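Local coordinates for protein ribonuclease H (Uncultured organism, PDB 4IBN) that probably cleaves the RNA strand of RNA-DNA hybrids endonucleolytically, leaving 5'-phosphomonoester ends, with magnesium as its cofactor, at residues 28-31 and 32-35; 105-108 and 109-113; 178-181 and 182-185; 71-74 and 75-79. One frame throughout, in Å; residues are numbered along the deposited sequence.

Contact 1 of 4, residues 28-31 and 32-35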
loop_
_atom_site.group_PDB
_atom_site.type_symbol
_atom_site.label_atom_id
_atom_site.label_comp_id
_atom_site.label_asym_id
_atom_site.label_seq_id
_atom_site.Cartn_x
_atom_site.Cartn_y
_atom_site.Cartn_z
ATOM N N ASN A 28 14.403 -6.923 17.329
ATOM C CA ASN A 28 15.563 -6.047 17.338
ATOM C C ASN A 28 16.812 -6.649 16.726
ATOM O O ASN A 28 17.880 -6.338 17.122
ATOM C CB ASN A 28 15.867 -5.523 18.731
ATOM C CG ASN A 28 16.319 -6.586 19.642
ATOM O OD1 ASN A 28 16.313 -7.751 19.302
ATOM N ND2 ASN A 28 16.755 -6.193 20.814
ATOM N N GLY A 29 16.635 -7.525 15.760
ATOM C CA GLY A 29 17.737 -8.086 15.040
ATOM C C GLY A 29 18.247 -7.113 14.007
ATOM O O GLY A 29 17.608 -6.148 13.743
ATOM N N ARG A 30 19.369 -7.414 13.401
ATOM C CA ARG A 30 19.926 -6.516 12.444
ATOM C C ARG A 30 19.102 -6.468 11.201
ATOM O O ARG A 30 18.339 -7.313 10.971
ATOM C CB ARG A 30 21.408 -6.826 12.163
ATOM C CG ARG A 30 21.645 -7.976 11.347
ATOM C CD ARG A 30 23.096 -8.241 11.167
ATOM N NE ARG A 30 23.222 -9.414 10.355
ATOM C CZ ARG A 30 23.275 -10.625 10.852
ATOM N NH1 ARG A 30 23.265 -10.818 12.149
ATOM N NH2 ARG A 30 23.384 -11.643 10.063
ATOM N N GLU A 31 19.285 -5.449 10.394
ATOM C CA GLU A 31 18.422 -5.273 9.246
ATOM C C GLU A 31 18.420 -6.497 8.372
ATOM O O GLU A 31 19.414 -6.966 7.995
ATOM C CB GLU A 31 18.903 -4.080 8.459
ATOM C CG GLU A 31 18.187 -3.855 7.165
ATOM C CD GLU A 31 16.924 -3.039 7.260
ATOM O OE1 GLU A 31 16.351 -2.919 8.316
ATOM O OE2 GLU A 31 16.471 -2.566 6.214
ATOM N N GLY A 32 17.231 -6.978 8.054
ATOM C CA GLY A 32 17.037 -8.156 7.262
ATOM C C GLY A 32 16.839 -9.451 8.005
ATOM O O GLY A 32 16.580 -10.426 7.393
ATOM N N GLU A 33 16.964 -9.426 9.315
ATOM C CA GLU A 33 16.757 -10.605 10.121
ATOM C C GLU A 33 15.443 -10.719 10.856
ATOM O O GLU A 33 15.187 -11.724 11.452
ATOM C CB GLU A 33 17.856 -10.699 11.150
ATOM C CG GLU A 33 19.234 -10.601 10.582
ATOM C CD GLU A 33 19.542 -11.698 9.644
ATOM O OE1 GLU A 33 19.188 -12.820 9.972
ATOM O OE2 GLU A 33 20.104 -11.465 8.567
ATOM N N ASN A 34 14.621 -9.688 10.824
ATOM C CA ASN A 34 13.377 -9.676 11.567
ATOM C C ASN A 34 12.166 -10.050 10.728
ATOM O O ASN A 34 12.110 -9.743 9.604
ATOM C CB ASN A 34 13.127 -8.298 12.136
ATOM C CG ASN A 34 14.246 -7.815 13.006
ATOM O OD1 ASN A 34 14.808 -6.780 12.757
ATOM N ND2 ASN A 34 14.538 -8.535 14.023
ATOM N N PRO A 35 11.206 -10.705 11.328
ATOM C CA PRO A 35 9.958 -11.002 10.654
ATOM C C PRO A 35 9.186 -9.727 10.358
ATOM O O PRO A 35 9.311 -8.807 11.081
ATOM C CB PRO A 35 9.219 -11.865 11.665
ATOM C CG PRO A 35 9.863 -11.624 12.913
ATOM C CD PRO A 35 11.219 -11.198 12.700
#
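Arg30 and Glu33 extend alongside each other from the two ends of a type II beta turn whose corners are Glu31 and Gly32, in the loop between strands 16-25 and 34-45. Their flat ends are stacked, the guanidinium and carboxylate planes 28° apart. Glu33 CG sits over the centre of the guanidinium, 4.0 Å above its plane, and the same methylene meets Arg30 CG at 3.6 Å. The glutamate is folded at its second torsion (-62°), which lays the carboxylate over the arginine; Arg30 keeps an extended chain from CG to NE. Glu33 OE2 and Arg30 NH2 are 3.6 Å apart, a long salt bridge in which OE2 stands over the face, away from the N-H directions. The backbone closes the turn: Glu33 N donates to Arg30 O at 3.0 Å, with an N-H...O angle of 156°. Gly32 takes the third position with a positive phi, a backbone shape that favours glycine. The amide of Asn34 lies against the backbone of Gly29, while the Asn34 backbone bonds to Thr65. The exposed Arg30-Glu33 pair thus meets through charge and stacked planes, without a directed bond, so its electrostatic contribution is probably modest, and the backbone bond defines the turn.

Contact 2 of 4, residues 105-108 and 109-113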
loop_
_atom_site.group_PDB
_atom_site.type_symbol
_atom_site.label_atom_id
_atom_site.label_comp_id
_atom_site.label_asym_id
_atom_site.label_seq_id
_atom_site.Cartn_x
_atom_site.Cartn_y
_atom_site.Cartn_z
ATOM N N THR A 105 6.443 8.919 -6.901
ATOM C CA THR A 105 6.230 10.200 -7.507
ATOM C C THR A 105 7.462 10.804 -8.098
ATOM O O THR A 105 7.370 11.675 -8.919
ATOM C CB THR A 105 5.663 11.240 -6.524
ATOM O OG1 THR A 105 6.492 11.382 -5.391
ATOM C CG2 THR A 105 4.271 10.866 -6.099
ATOM N N ARG A 106 8.608 10.389 -7.592
ATOM C CA ARG A 106 9.886 10.904 -8.036
ATOM C C ARG A 106 10.928 9.881 -8.407
ATOM O O ARG A 106 11.376 9.848 -9.475
ATOM C CB ARG A 106 10.488 11.814 -6.985
ATOM C CG ARG A 106 9.743 13.019 -6.715
ATOM C CD ARG A 106 10.385 13.857 -5.624
ATOM N NE ARG A 106 9.586 15.021 -5.354
ATOM C CZ ARG A 106 9.896 16.229 -5.776
ATOM N NH1 ARG A 106 11.011 16.437 -6.442
ATOM N NH2 ARG A 106 9.094 17.233 -5.499
ATOM N N TRP A 107 11.333 9.062 -7.468
ATOM C CA TRP A 107 12.511 8.258 -7.674
ATOM C C TRP A 107 12.438 7.252 -8.832
ATOM O O TRP A 107 13.399 7.052 -9.466
ATOM C CB TRP A 107 12.925 7.562 -6.389
ATOM C CG TRP A 107 13.002 8.384 -5.175
ATOM C CD1 TRP A 107 13.189 9.696 -5.078
ATOM C CD2 TRP A 107 12.909 7.901 -3.858
ATOM N NE1 TRP A 107 13.199 10.081 -3.775
ATOM C CE2 TRP A 107 13.029 8.973 -3.004
ATOM C CE3 TRP A 107 12.740 6.654 -3.320
ATOM C CZ2 TRP A 107 13.014 8.834 -1.639
ATOM C CZ3 TRP A 107 12.682 6.525 -1.933
ATOM C CH2 TRP A 107 12.829 7.606 -1.131
ATOM N N VAL A 108 11.283 6.646 -9.083
ATOM C CA VAL A 108 11.179 5.636 -10.107
ATOM C C VAL A 108 11.511 6.268 -11.431
ATOM O O VAL A 108 12.027 5.671 -12.289
ATOM C CB VAL A 108 9.809 4.976 -10.209
ATOM C CG1 VAL A 108 9.625 4.020 -9.119
ATOM C CG2 VAL A 108 8.761 5.971 -10.216
ATOM N N HIS A 109 11.132 7.510 -11.560
ATOM C CA HIS A 109 11.447 8.235 -12.753
ATOM C C HIS A 109 12.955 8.406 -12.879
ATOM O O HIS A 109 13.465 8.308 -13.924
ATOM C CB HIS A 109 10.712 9.581 -12.789
ATOM C CG HIS A 109 9.221 9.466 -12.769
ATOM N ND1 HIS A 109 8.501 8.921 -13.796
ATOM C CD2 HIS A 109 8.317 9.839 -11.846
ATOM C CE1 HIS A 109 7.224 8.953 -13.505
ATOM N NE2 HIS A 109 7.086 9.494 -12.317
ATOM N N ASP A 110 13.637 8.709 -11.801
ATOM C CA ASP A 110 15.081 8.808 -11.840
ATOM C C ASP A 110 15.718 7.477 -12.166
ATOM O O ASP A 110 16.626 7.412 -12.926
ATOM C CB ASP A 110 15.640 9.272 -10.503
ATOM C CG ASP A 110 15.254 10.693 -10.153
ATOM O OD1 ASP A 110 15.014 11.481 -11.058
ATOM O OD2 ASP A 110 15.183 11.010 -8.959
ATOM N N TRP A 111 15.245 6.414 -11.555
ATOM C CA TRP A 111 15.805 5.119 -11.795
ATOM C C TRP A 111 15.626 4.683 -13.247
ATOM O O TRP A 111 16.505 4.149 -13.831
ATOM C CB TRP A 111 15.194 4.083 -10.839
ATOM C CG TRP A 111 15.600 4.301 -9.457
ATOM C CD1 TRP A 111 16.768 4.740 -9.055
ATOM C CD2 TRP A 111 14.835 4.054 -8.266
ATOM N NE1 TRP A 111 16.809 4.822 -7.688
ATOM C CE2 TRP A 111 15.615 4.404 -7.189
ATOM C CE3 TRP A 111 13.566 3.588 -8.020
ATOM C CZ2 TRP A 111 15.165 4.271 -5.872
ATOM C CZ3 TRP A 111 13.128 3.510 -6.753
ATOM C CH2 TRP A 111 13.913 3.820 -5.697
ATOM N N ALA A 112 14.459 4.907 -13.797
ATOM C CA ALA A 112 14.197 4.563 -15.171
ATOM C C ALA A 112 15.096 5.348 -16.102
ATOM O O ALA A 112 15.572 4.866 -17.070
ATOM C CB ALA A 112 12.775 4.794 -15.521
ATOM N N GLN A 113 15.315 6.578 -15.746
ATOM C CA GLN A 113 16.122 7.452 -16.541
ATOM C C GLN A 113 17.529 6.873 -16.634
ATOM O O GLN A 113 18.165 6.960 -17.633
ATOM C CB GLN A 113 16.135 8.835 -15.937
ATOM C CG GLN A 113 16.651 9.868 -16.821
ATOM C CD GLN A 113 16.557 11.216 -16.181
ATOM O OE1 GLN A 113 16.899 11.374 -15.052
ATOM N NE2 GLN A 113 16.083 12.189 -16.918
#
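Trp107 and Trp111, one helical turn apart, project together from helix 98-113. Trp107 CB stands over the six-membered ring of Trp111, 3.9 Å from its centroid and 11° off the normal, a CH-pi contact. Beyond it the indoles form an offset edge-to-face pair, the Trp107 edge toward the Trp111 face with planes at 62°. Trp107 O lies 3.3 Å above the Trp111 ring plane, offset toward its rim, and accepts Trp111 N at 2.9 Å. Val108, the buried residue here, adds CG1 against Trp111 CE3 at 4.1 Å, and Val108 O takes Ala112 N at 3.0 Å.

The other side is looser. Around Arg106 the helix widens into a pi-type turn, and Arg106 O receives two weak bonds, from Asp110 N at 3.4 Å and from His109 N. His109 turns its edge to Thr105 O, 3.6 Å from CD2, and Val108 CG2 lies over one face of its ring. Arg106 and Asp110 are exposed. Helix 126-136 packs against the tight side, with Trp129 meeting the Trp111 ring and touching Val108 together with Val133, whereas the C-terminal loop brings Pro212 to His109 and Ala112.

Contact 3 of 4, residues 178-181 and 182-185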
loop_
_atom_site.group_PDB
_atom_site.type_symbol
_atom_site.label_atom_id
_atom_site.label_comp_id
_atom_site.label_asym_id
_atom_site.label_seq_id
_atom_site.Cartn_x
_atom_site.Cartn_y
_atom_site.Cartn_z
ATOM N N SER A 178 -13.144 -7.299 5.812
ATOM C CA SER A 178 -12.340 -6.537 6.729
ATOM C C SER A 178 -12.642 -6.684 8.193
ATOM O O SER A 178 -13.738 -6.801 8.581
ATOM C CB SER A 178 -12.345 -5.058 6.379
ATOM O OG SER A 178 -11.490 -4.331 7.176
ATOM N N GLY A 179 -11.619 -6.558 8.980
ATOM C CA GLY A 179 -11.768 -6.522 10.409
ATOM C C GLY A 179 -11.869 -5.118 10.978
ATOM O O GLY A 179 -11.889 -4.940 12.144
ATOM N N TYR A 180 -11.943 -4.128 10.117
ATOM C CA TYR A 180 -11.829 -2.775 10.584
ATOM C C TYR A 180 -12.892 -2.425 11.611
ATOM O O TYR A 180 -12.627 -1.838 12.579
ATOM C CB TYR A 180 -11.941 -1.736 9.439
ATOM C CG TYR A 180 -11.937 -0.333 10.001
ATOM C CD1 TYR A 180 -10.767 0.288 10.313
ATOM C CD2 TYR A 180 -13.087 0.329 10.281
ATOM C CE1 TYR A 180 -10.737 1.495 10.877
ATOM C CE2 TYR A 180 -13.064 1.545 10.835
ATOM C CZ TYR A 180 -11.889 2.126 11.133
ATOM O OH TYR A 180 -11.833 3.303 11.716
ATOM N N GLU A 181 -14.118 -2.794 11.353
ATOM C CA GLU A 181 -15.172 -2.362 12.225
ATOM C C GLU A 181 -15.058 -2.937 13.621
ATOM O O GLU A 181 -15.355 -2.303 14.555
ATOM C CB GLU A 181 -16.516 -2.659 11.584
ATOM C CG GLU A 181 -16.821 -1.695 10.444
ATOM C CD GLU A 181 -16.158 -2.075 9.107
ATOM O OE1 GLU A 181 -15.528 -3.127 9.014
ATOM O OE2 GLU A 181 -16.326 -1.320 8.150
ATOM N N GLU A 182 -14.688 -4.181 13.707
ATOM C CA GLU A 182 -14.488 -4.802 14.991
ATOM C C GLU A 182 -13.296 -4.166 15.720
ATOM O O GLU A 182 -13.360 -3.884 16.861
ATOM C CB GLU A 182 -14.359 -6.313 14.848
ATOM C CG GLU A 182 -15.603 -7.025 14.305
ATOM C CD GLU A 182 -16.778 -7.165 15.315
ATOM O OE1 GLU A 182 -16.701 -6.766 16.489
ATOM O OE2 GLU A 182 -17.816 -7.706 14.932
ATOM N N TRP A 183 -12.224 -3.902 15.004
ATOM C CA TRP A 183 -11.066 -3.264 15.595
ATOM C C TRP A 183 -11.426 -1.868 16.143
ATOM O O TRP A 183 -10.974 -1.452 17.145
ATOM C CB TRP A 183 -9.933 -3.134 14.545
ATOM C CG TRP A 183 -8.721 -2.353 14.958
ATOM C CD1 TRP A 183 -7.634 -2.814 15.582
ATOM C CD2 TRP A 183 -8.482 -0.977 14.718
ATOM N NE1 TRP A 183 -6.746 -1.831 15.791
ATOM C CE2 TRP A 183 -7.242 -0.680 15.249
ATOM C CE3 TRP A 183 -9.188 0.030 14.082
ATOM C CZ2 TRP A 183 -6.718 0.570 15.179
ATOM C CZ3 TRP A 183 -8.678 1.243 14.045
ATOM C CH2 TRP A 183 -7.445 1.517 14.558
ATOM N N ALA A 184 -12.230 -1.162 15.389
ATOM C CA ALA A 184 -12.588 0.207 15.710
ATOM C C ALA A 184 -13.329 0.289 17.015
ATOM O O ALA A 184 -13.299 1.261 17.678
ATOM C CB ALA A 184 -13.397 0.823 14.631
ATOM N N ALA A 185 -14.022 -0.766 17.326
ATOM C CA ALA A 185 -14.818 -0.818 18.531
ATOM C C ALA A 185 -14.085 -1.324 19.770
ATOM O O ALA A 185 -14.648 -1.365 20.817
ATOM C CB ALA A 185 -16.016 -1.635 18.292
HETATM O O HOH W 1 -15.200 -5.902 11.419
#
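The short helix 180-184 begins here with an ST turn, and Gly179 holds the N-cap position. Ser178 OG accepts the backbone N of Tyr180 at 3.0 Å, and Asp57 bonds to both Ser178 OG and Gly179 N, tying the helix start to strand 53-62. The first full turn closes with Trp183 N to Gly179 O, 3.1 Å and nearly straight, followed by Ala184 N to Tyr180 O at 2.9 Å. The next bond, Ala185 N to Glu181 O, is weak at 3.4 Å. A water accepts from Glu182 N at 2.9 Å and donates weakly to Ser178 O, bridging the start of the helix.

Tyr180 and Trp183 both place CG opposite the backbone N (chi1 175° and 173°), which sends the two rings off the same flank of the helix. They meet at an angle, planes 45° apart, with Tyr180 CE1 3.8 Å from Trp183 CZ3. Ala184 CB comes in from the same side of the tyrosine ring plane, nearest Tyr180 CE2 at 3.9 Å. The exposed Glu181 folds back at its second torsion, and its carboxylate forms a salt bridge with Arg55. Both aromatic rings face helix 153-168: Tyr157 meets each of them edge-to-face, His160 lies beside Trp183, and Tyr180 also touches Arg55 of strand 53-62.

Contact 4 of 4, residues 71-74 and 75-79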
loop_
_atom_site.group_PDB
_atom_site.type_symbol
_atom_site.label_atom_id
_atom_site.label_comp_id
_atom_site.label_asym_id
_atom_site.label_seq_id
_atom_site.Cartn_x
_atom_site.Cartn_y
_atom_site.Cartn_z
ATOM N N ALA A 71 7.174 -2.444 2.692
ATOM C CA ALA A 71 6.467 -1.316 2.175
ATOM C C ALA A 71 6.184 -1.547 0.689
ATOM O O ALA A 71 5.120 -1.312 0.250
ATOM C CB ALA A 71 7.246 -0.081 2.380
ATOM N N LEU A 72 7.174 -2.036 -0.031
ATOM C CA LEU A 72 6.963 -2.342 -1.439
ATOM C C LEU A 72 5.925 -3.451 -1.658
ATOM O O LEU A 72 5.127 -3.368 -2.525
ATOM C CB LEU A 72 8.280 -2.579 -2.181
ATOM C CG LEU A 72 9.088 -1.351 -2.490
ATOM C CD1 LEU A 72 10.533 -1.691 -2.748
ATOM C CD2 LEU A 72 8.479 -0.662 -3.633
ATOM N N ARG A 73 5.943 -4.467 -0.820
ATOM C CA ARG A 73 4.946 -5.509 -0.912
ATOM C C ARG A 73 3.543 -5.000 -0.654
ATOM O O ARG A 73 2.610 -5.510 -1.204
ATOM C CB ARG A 73 5.278 -6.701 -0.031
ATOM C CG ARG A 73 6.643 -7.203 -0.334
ATOM C CD ARG A 73 6.815 -8.681 -0.337
ATOM N NE ARG A 73 5.687 -9.415 -0.858
ATOM C CZ ARG A 73 5.406 -10.624 -0.444
ATOM N NH1 ARG A 73 6.188 -11.175 0.442
ATOM N NH2 ARG A 73 4.379 -11.302 -0.904
ATOM N N SER A 74 3.423 -3.990 0.196
ATOM C CA SER A 74 2.120 -3.438 0.455
ATOM C C SER A 74 1.549 -2.875 -0.824
ATOM O O SER A 74 0.398 -2.994 -1.082
ATOM C CB SER A 74 2.138 -2.405 1.596
ATOM O OG SER A 74 2.563 -1.127 1.232
ATOM N N VAL A 75 2.381 -2.232 -1.599
ATOM C CA VAL A 75 1.916 -1.756 -2.886
ATOM C C VAL A 75 1.594 -2.888 -3.841
ATOM O O VAL A 75 0.566 -2.931 -4.428
ATOM C CB VAL A 75 2.977 -0.916 -3.565
ATOM C CG1 VAL A 75 2.513 -0.467 -4.957
ATOM C CG2 VAL A 75 3.277 0.256 -2.763
ATOM N N ILE A 76 2.515 -3.812 -3.983
ATOM C CA ILE A 76 2.300 -4.865 -4.920
ATOM C C ILE A 76 1.087 -5.685 -4.611
ATOM O O ILE A 76 0.299 -5.953 -5.447
ATOM C CB ILE A 76 3.484 -5.803 -4.930
ATOM C CG1 ILE A 76 4.717 -5.094 -5.407
ATOM C CG2 ILE A 76 3.229 -7.001 -5.772
ATOM C CD1 ILE A 76 6.013 -5.831 -5.082
ATOM N N GLU A 77 0.947 -6.076 -3.374
ATOM C CA GLU A 77 -0.195 -6.861 -3.010
ATOM C C GLU A 77 -1.501 -6.120 -3.213
ATOM O O GLU A 77 -2.475 -6.706 -3.589
ATOM C CB GLU A 77 -0.105 -7.399 -1.593
ATOM C CG GLU A 77 0.987 -8.344 -1.407
ATOM C CD GLU A 77 0.902 -9.566 -2.287
ATOM O OE1 GLU A 77 -0.159 -10.087 -2.456
ATOM O OE2 GLU A 77 1.929 -10.016 -2.781
ATOM N N ALA A 78 -1.514 -4.845 -2.921
ATOM C CA ALA A 78 -2.724 -4.072 -3.075
ATOM C C ALA A 78 -3.188 -3.977 -4.498
ATOM O O ALA A 78 -4.295 -4.204 -4.791
ATOM C CB ALA A 78 -2.502 -2.664 -2.561
ATOM N N PHE A 79 -2.287 -3.590 -5.350
ATOM C CA PHE A 79 -2.590 -3.442 -6.739
ATOM C C PHE A 79 -2.836 -4.750 -7.466
ATOM O O PHE A 79 -3.529 -4.785 -8.450
ATOM C CB PHE A 79 -1.578 -2.548 -7.425
ATOM C CG PHE A 79 -1.760 -1.113 -7.100
ATOM C CD1 PHE A 79 -2.627 -0.355 -7.794
ATOM C CD2 PHE A 79 -1.104 -0.544 -6.071
ATOM C CE1 PHE A 79 -2.796 0.903 -7.480
ATOM C CE2 PHE A 79 -1.294 0.719 -5.750
ATOM C CZ PHE A 79 -2.140 1.444 -6.446
HETATM O O HOH W 2 4.501 -8.681 -3.200
#
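A chi1 of -54° sets Arg73 CG beside its own backbone N, and bends at chi2 and chi3 (36°) curl the chain toward Glu77, whose own chi2 bend turns its carboxylate to meet it. This is an i to i+4 salt bridge on helix 67-82, which lies against the central sheet of the RNase H fold. Arg73 NH2 reaches Glu77 OE2 at 3.3 Å, a weak hydrogen bond although OE2 lies in the guanidinium plane at its edge; the carboxylate and guanidinium planes are 73° apart. A water reinforces the link, accepting from Arg73 NE at 2.7 Å and donating to Glu77 OE2 at 2.9 Å. Arg73 NH1 has a separate partner, the carboxylate of Glu62 at the end of strand 53-62, so the guanidinium is shared between two acids, which probably restricts its rotation.

Beneath the pair the backbone is regular: Glu77 N bonds to Arg73 O at 2.8 Å and Ile76 N to Leu72 O at 3.0 Å. The apolar flank is buried. Leu72 and Ile76 touch Leu128 of helix 126-136, and Ala71 and Val75 touch Ile100 of helix 98-113. Ala71 also touches Glu23 of strand 16-25. Facing the same strand, Ser74 touches Ala21, and its hydroxyl folds back one turn, Ser74 OG donating to Ala71 O at 2.7 Å.

The contacts follow the chain in the order 1, 4, 2, 3 without touching. Contact 4 lies nearest the middle, its centre about 5 Å from that of the chain, the others 18 to 22 Å out. In type 1 RNases H the active site lies where the strand and helix corresponding to 16-25 and 67-82 meet, so contact 4 probably borders the atypical DEDN site. Contacts 2 and 4 come closest, nearest atoms about 7 Å apart, joined through helix 126-136, where Trp129 touches both Leu72 and Val108. Contacts 2 and 3 lie on opposite sides of the chain's centre. Strand 53-62 links contacts 3 and 4, meeting Tyr180 through Arg55 and Arg73 through Glu62.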